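Local coordinates for ripening-associated protein (Musa acuminata, PDB 4PIT) that binds mannose-containing glycans in two pockets, as a lectin of the jacalin-related family, at residues B[21-26]-B[44-49]. The protein carries 1 engineered substitution. Numbering follows the deposited sequence.
Sequences GPAYRI and FTYYGK
Tyr24, Phe44 and Tyr46 gather into an aromatic cluster at the open end of the antiparallel hairpin formed by strands 25-33 and 37-46, part of one four-stranded sheet of the jacalin-like lectin fold. The cluster shows how aromatic packing can straddle the last bonded pair of a hairpin. That pair is Arg25 with Thr45, antiparallel and hydrogen-bonded: Arg25 N donates to Thr45 O at 3.0 Å. Thr45 N returns a bond to Arg25 O at 2.9 Å. The neighbouring pair, Ile26 with Phe44, is non-hydrogen-bonded.

Tyr24, just before the first paired residue, stacks back on Phe44 within the ladder and sets its ring edge against Tyr46 at the strand end. With CG turned anti to its carbonyl carbon (chi1 -51°), Tyr24 lays one face of its ring over a face of Phe44 in an offset stack, the planes only 8° from parallel. The centroids of these two rings are 4.2 Å apart. Tyr24 CB adds to the overlap, touching Phe44 CD1 at 3.5 Å. The CD1 edge of the same tyrosine meets the Tyr46 ring, Tyr24 CD1 lying 3.5 Å from Tyr46 CG. This is an edge-to-face pair with planes at 74°. Tyr24 CD1 lies over one face of the Tyr46 ring, toward its rim, and Tyr47 CD1 over the centre of the opposite face; Tyr47 follows in the type I' turn from Tyr46 to Lys49. Ala23 flanks this ring with an apolar contact from CB to Tyr46 CE1.

On the sheet face bearing Arg25 and Thr45, the two side chains run side by side, while the extended arginine chain reaches on to Glu69, with which NH2 makes a long, weak ion pair. Phe44 also packs on Glu51 and Arg53 of strand 49-56, and Tyr24 OH makes a weak hydrogen bond with Arg53. Beside Arg25, the threonine hydroxyl oxygen OG1 lies 3.6 Å from Arg25 CB.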
ATOM      1  N   GLY B  21     -10.839  13.758  -1.169  1.00 10.64           N
ATOM      2  CA  GLY B  21     -10.794  13.732  -2.618  1.00 11.71           C
ATOM      3  C   GLY B  21      -9.371  13.993  -3.086  1.00 13.52           C
ATOM      4  O   GLY B  21      -8.479  14.320  -2.299  1.00 12.51           O
ATOM      5  N   PRO B  22      -9.182  13.942  -4.419  1.00 15.83           N
ATOM      6  CA  PRO B  22      -7.841  14.095  -4.998  1.00 16.22           C
ATOM      7  C   PRO B  22      -7.562  15.422  -5.694  1.00 19.38           C
ATOM      8  O   PRO B  22      -6.552  15.513  -6.380  1.00 18.99           O
ATOM      9  CB  PRO B  22      -7.869  13.023  -6.079  1.00 18.59           C
ATOM     10  CG  PRO B  22      -9.263  13.073  -6.595  1.00 22.50           C
ATOM     11  CD  PRO B  22     -10.157  13.522  -5.435  1.00 18.22           C
ATOM     12  N   ALA B  23      -8.447  16.414  -5.572  1.00 14.40           N
ATOM     13  CA  ALA B  23      -8.310  17.624  -6.371  1.00 14.84           C
ATOM     14  C   ALA B  23      -7.438  18.726  -5.795  1.00 16.67           C
ATOM     15  O   ALA B  23      -7.119  19.677  -6.530  1.00 16.05           O
ATOM     16  CB  ALA B  23      -9.690  18.194  -6.640  1.00 15.17           C
ATOM     17  N   TYR B  24      -7.080  18.650  -4.508  1.00 14.49           N
ATOM     18  CA  TYR B  24      -6.415  19.773  -3.849  1.00 13.94           C
ATOM     19  C   TYR B  24      -4.925  19.624  -3.779  1.00 17.16           C
ATOM     20  O   TYR B  24      -4.405  18.506  -3.926  1.00 17.86           O
ATOM     21  CB  TYR B  24      -6.961  19.872  -2.416  1.00 14.88           C
ATOM     22  CG  TYR B  24      -8.470  19.894  -2.310  1.00 14.94           C
ATOM     23  CD1 TYR B  24      -9.238  20.719  -3.132  1.00 16.45           C
ATOM     24  CD2 TYR B  24      -9.126  19.153  -1.342  1.00 15.91           C
ATOM     25  CE1 TYR B  24     -10.632  20.734  -3.041  1.00 17.27           C
ATOM     26  CE2 TYR B  24     -10.514  19.198  -1.211  1.00 15.68           C
ATOM     27  CZ  TYR B  24     -11.261  19.976  -2.070  1.00 16.74           C
ATOM     28  OH  TYR B  24     -12.634  19.970  -1.948  1.00 17.50           O
ATOM     29  N   ARG B  25      -4.232  20.761  -3.557  1.00 12.84           N
ATOM     30  CA  ARG B  25      -2.785  20.723  -3.398  1.00 12.81           C
ATOM     31  C   ARG B  25      -2.467  20.691  -1.901  1.00 12.81           C
ATOM     32  O   ARG B  25      -2.640  21.697  -1.210  1.00 11.25           O
ATOM     33  CB  ARG B  25      -2.112  21.918  -4.058  1.00 12.29           C
ATOM     34  CG  ARG B  25      -0.602  21.829  -3.878  1.00 17.87           C
ATOM     35  CD  ARG B  25       0.100  23.046  -4.411  1.00 21.25           C
ATOM     36  NE  ARG B  25       1.540  22.922  -4.222  1.00 26.90           N
ATOM     37  CZ  ARG B  25       2.428  23.774  -4.724  1.00 47.48           C
ATOM     38  NH1 ARG B  25       2.024  24.822  -5.437  1.00 37.00           N
ATOM     39  NH2 ARG B  25       3.724  23.594  -4.511  1.00 34.60           N
ATOM     40  N   ILE B  26      -1.975  19.559  -1.411  1.00 12.26           N
ATOM     41  CA  ILE B  26      -1.606  19.455   0.007  1.00 11.43           C
ATOM     42  C   ILE B  26      -0.402  20.337   0.240  1.00 14.90           C
ATOM     43  O   ILE B  26       0.604  20.179  -0.484  1.00 15.38           O
ATOM     44  CB  ILE B  26      -1.294  18.002   0.411  1.00 13.57           C
ATOM     45  CG1 ILE B  26      -2.523  17.097   0.294  1.00 13.34           C
ATOM     46  CG2 ILE B  26      -0.702  17.920   1.822  1.00 13.58           C
ATOM     47  CD1 ILE B  26      -2.071  15.599   0.095  1.00 19.27           C
ATOM     48  N   PHE B  44      -4.500  22.595   2.675  1.00 10.33           N
ATOM     49  CA  PHE B  44      -4.326  22.527   1.243  1.00 10.39           C
ATOM     50  C   PHE B  44      -4.734  23.827   0.585  1.00 13.34           C
ATOM     51  O   PHE B  44      -5.406  24.659   1.212  1.00 12.83           O
ATOM     52  CB  PHE B  44      -5.174  21.367   0.683  1.00 12.04           C
ATOM     53  CG  PHE B  44      -6.655  21.489   0.968  1.00 13.89           C
ATOM     54  CD1 PHE B  44      -7.481  22.238   0.129  1.00 16.21           C
ATOM     55  CD2 PHE B  44      -7.219  20.858   2.072  1.00 16.68           C
ATOM     56  CE1 PHE B  44      -8.851  22.379   0.409  1.00 17.88           C
ATOM     57  CE2 PHE B  44      -8.591  20.982   2.331  1.00 20.10           C
ATOM     58  CZ  PHE B  44      -9.389  21.720   1.488  1.00 17.39           C
ATOM     59  N   THR B  45      -4.312  24.011  -0.664  1.00 11.99           N
ATOM     60  CA  THR B  45      -4.711  25.164  -1.458  1.00 12.13           C
ATOM     61  C   THR B  45      -5.498  24.679  -2.655  1.00 15.28           C
ATOM     62  O   THR B  45      -5.301  23.562  -3.167  1.00 14.95           O
ATOM     63  CB  THR B  45      -3.507  26.027  -1.884  1.00 17.04           C
ATOM     64  OG1 THR B  45      -2.663  25.234  -2.708  1.00 18.79           O
ATOM     65  CG2 THR B  45      -2.712  26.594  -0.692  1.00 20.24           C
ATOM     66  N   TYR B  46      -6.393  25.535  -3.124  1.00 15.35           N
ATOM     67  CA  TYR B  46      -7.244  25.224  -4.271  1.00 15.64           C
ATOM     68  C   TYR B  46      -7.732  26.537  -4.791  1.00 17.34           C
ATOM     69  O   TYR B  46      -8.311  27.296  -4.020  1.00 16.28           O
ATOM     70  CB  TYR B  46      -8.407  24.309  -3.840  1.00 16.11           C
ATOM     71  CG  TYR B  46      -9.234  23.726  -4.965  1.00 16.65           C
ATOM     72  CD1 TYR B  46      -8.637  22.988  -5.988  1.00 17.83           C
ATOM     73  CD2 TYR B  46     -10.624  23.789  -4.934  1.00 16.92           C
ATOM     74  CE1 TYR B  46      -9.404  22.390  -6.992  1.00 18.22           C
ATOM     75  CE2 TYR B  46     -11.398  23.191  -5.929  1.00 17.91           C
ATOM     76  CZ  TYR B  46     -10.784  22.485  -6.948  1.00 21.53           C
ATOM     77  OH  TYR B  46     -11.562  21.912  -7.929  1.00 23.66           O
ATOM     78  N   TYR B  47      -7.430  26.855  -6.072  1.00 17.00           N
ATOM     79  CA  TYR B  47      -7.810  28.137  -6.677  1.00 15.79           C
ATOM     80  C   TYR B  47      -7.421  29.373  -5.810  1.00 20.24           C
ATOM     81  O   TYR B  47      -8.219  30.302  -5.631  1.00 20.71           O
ATOM     82  CB  TYR B  47      -9.318  28.148  -6.983  1.00 15.10           C
ATOM     83  CG  TYR B  47      -9.664  27.344  -8.219  1.00 16.02           C
ATOM     84  CD1 TYR B  47      -9.960  25.988  -8.134  1.00 17.39           C
ATOM     85  CD2 TYR B  47      -9.715  27.946  -9.472  1.00 17.69           C
ATOM     86  CE1 TYR B  47     -10.321  25.250  -9.266  1.00 18.94           C
ATOM     87  CE2 TYR B  47     -10.079  27.223 -10.608  1.00 18.72           C
ATOM     88  CZ  TYR B  47     -10.368  25.873 -10.505  1.00 20.94           C
ATOM     89  OH  TYR B  47     -10.715  25.158 -11.633  1.00 22.44           O
ATOM     90  N   GLY B  48      -6.208  29.344  -5.254  1.00 18.62           N
ATOM     91  CA  GLY B  48      -5.686  30.432  -4.436  1.00 19.94           C
ATOM     92  C   GLY B  48      -6.220  30.562  -3.016  1.00 24.51           C
ATOM     93  O   GLY B  48      -5.873  31.518  -2.319  1.00 25.52           O
ATOM     94  N   LYS B  49      -7.067  29.618  -2.569  1.00 20.33           N
ATOM     95  CA  LYS B  49      -7.618  29.647  -1.217  1.00 19.84           C
ATOM     96  C   LYS B  49      -6.977  28.551  -0.383  1.00 21.06           C
ATOM     97  O   LYS B  49      -6.810  27.444  -0.882  1.00 21.94           O
ATOM     98  CB  LYS B  49      -9.140  29.468  -1.253  1.00 22.84           C
TER